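Local structure of 5'-deoxynucleotidase (Pyrococcus horikoshii, 2CQZ) at residues A[10-13]-A[14-17]. The protein probably hydrolyses 2'-deoxyribonucleoside 5'-phosphates to deoxyribonucleosides and phosphate, as a metal-dependent phosphatase of the HD-domain superfamily. Numbering follows the deposited sequence.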
loop_
_atom_site.group_PDB
_atom_site.type_symbol
_atom_site.label_atom_id
_atom_site.label_comp_id
_atom_site.label_asym_id
_atom_site.label_seq_id
_atom_site.Cartn_x
_atom_site.Cartn_y
_atom_site.Cartn_z
ATOM N N LEU A 10 -0.156 23.401 -1.929
ATOM C CA LEU A 10 -1.485 23.057 -2.407
ATOM C C LEU A 10 -1.380 22.137 -3.629
ATOM O O LEU A 10 -2.075 21.112 -3.688
ATOM C CB LEU A 10 -2.252 24.317 -2.807
ATOM C CG LEU A 10 -3.574 24.003 -3.503
ATOM C CD1 LEU A 10 -4.426 23.145 -2.597
ATOM C CD2 LEU A 10 -4.292 25.285 -3.867
ATOM N N VAL A 11 -0.539 22.508 -4.603
ATOM C CA VAL A 11 -0.376 21.707 -5.822
ATOM C C VAL A 11 0.318 20.375 -5.563
ATOM O O VAL A 11 0.121 19.422 -6.316
ATOM C CB VAL A 11 0.396 22.502 -6.933
ATOM C CG1 VAL A 11 1.012 21.548 -7.983
ATOM C CG2 VAL A 11 -0.544 23.451 -7.664
ATOM N N GLN A 12 1.113 20.307 -4.498
ATOM C CA GLN A 12 1.777 19.064 -4.164
ATOM C C GLN A 12 0.773 18.022 -3.699
ATOM O O GLN A 12 1.117 16.852 -3.555
ATOM C CB GLN A 12 2.837 19.269 -3.083
ATOM C CG GLN A 12 4.116 19.943 -3.591
ATOM C CD GLN A 12 5.316 19.709 -2.688
ATOM O OE1 GLN A 12 5.216 19.776 -1.460
ATOM N NE2 GLN A 12 6.464 19.448 -3.298
ATOM N N THR A 13 -0.466 18.443 -3.455
ATOM C CA THR A 13 -1.519 17.516 -3.032
ATOM C C THR A 13 -1.765 16.513 -4.168
ATOM O O THR A 13 -2.295 15.424 -3.951
ATOM C CB THR A 13 -2.838 18.260 -2.735
ATOM O OG1 THR A 13 -2.578 19.342 -1.840
ATOM C CG2 THR A 13 -3.845 17.337 -2.075
ATOM N N LEU A 14 -1.373 16.895 -5.381
ATOM C CA LEU A 14 -1.524 16.032 -6.544
ATOM C C LEU A 14 -0.695 14.753 -6.409
ATOM O O LEU A 14 -0.989 13.746 -7.063
ATOM C CB LEU A 14 -1.119 16.772 -7.826
ATOM C CG LEU A 14 -2.022 17.949 -8.223
ATOM C CD1 LEU A 14 -1.508 18.558 -9.520
ATOM C CD2 LEU A 14 -3.474 17.478 -8.371
ATOM N N LYS A 15 0.341 14.795 -5.572
ATOM C CA LYS A 15 1.186 13.626 -5.355
ATOM C C LYS A 15 0.398 12.610 -4.557
ATOM O O LYS A 15 0.639 11.415 -4.672
ATOM C CB LYS A 15 2.446 13.993 -4.568
ATOM C CG LYS A 15 3.393 14.930 -5.273
ATOM C CD LYS A 15 4.643 15.177 -4.443
ATOM C CE LYS A 15 5.635 16.009 -5.223
ATOM N NZ LYS A 15 6.944 16.133 -4.547
ATOM N N ARG A 16 -0.556 13.086 -3.759
ATOM C CA ARG A 16 -1.355 12.197 -2.918
ATOM C C ARG A 16 -2.676 11.761 -3.502
ATOM O O ARG A 16 -3.233 10.753 -3.080
ATOM C CB ARG A 16 -1.653 12.850 -1.570
ATOM C CG ARG A 16 -0.437 13.257 -0.797
ATOM C CD ARG A 16 -0.800 13.581 0.636
ATOM N NE ARG A 16 -1.544 14.827 0.780
ATOM C CZ ARG A 16 -1.016 16.039 0.612
ATOM N NH1 ARG A 16 0.268 16.169 0.286
ATOM N NH2 ARG A 16 -1.773 17.124 0.782
ATOM N N LEU A 17 -3.201 12.538 -4.440
ATOM C CA LEU A 17 -4.503 12.188 -5.000
ATOM C C LEU A 17 -4.377 11.175 -6.144
ATOM O O LEU A 17 -3.519 11.281 -7.009
ATOM C CB LEU A 17 -5.164 13.469 -5.510
ATOM C CG LEU A 17 -5.402 14.489 -4.394
ATOM C CD1 LEU A 17 -5.745 15.878 -4.936
ATOM C CD2 LEU A 17 -6.551 14.094 -3.466
#
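Thr13 meets Arg16 and Leu17 where the chain leads from helix 5-11 toward helix 20-24. The guanidinium of Arg16, folded back by a bend at chi3 (-72°), lays one face over Thr13 CA, offset toward its rim, and Thr13 CG2 packs 3.7 Å from Leu17 CD1. Thr13 O accepts two backbone bonds, from Arg16 N at 2.9 Å and from Leu17 N at 3.1 Å, the second in the carbonyl plane. Leu14 N to Val11 O, Lys15 N to Gln12 O and Arg16 N to Thr13 O each span three residues, the 3-10 pattern, whereas Leu17 N reaches back four. Thr13 OG1, set beside its own backbone N (chi1 -51°), turns back to donate to Leu10 O at 2.6 Å. With an alanine in place of Thr13, that bond would go and the Leu17 side chain and the guanidinium would probably be less firmly packed. Leu14, about 10 Å from the bound nickel, and Leu17 pack on Ile33 of helix 33-53 in the HD domain. Gln12 and Lys15 run side by side toward the second subunit, where Lys15 NZ forms salt bridges with Glu31 and Asp130. Arg16 instead donates through NE and NH2 to Leu23 O and Ile24 O of the third subunit. Backbone bonds thus shape the turn, while its cationic ends serve subunit interfaces.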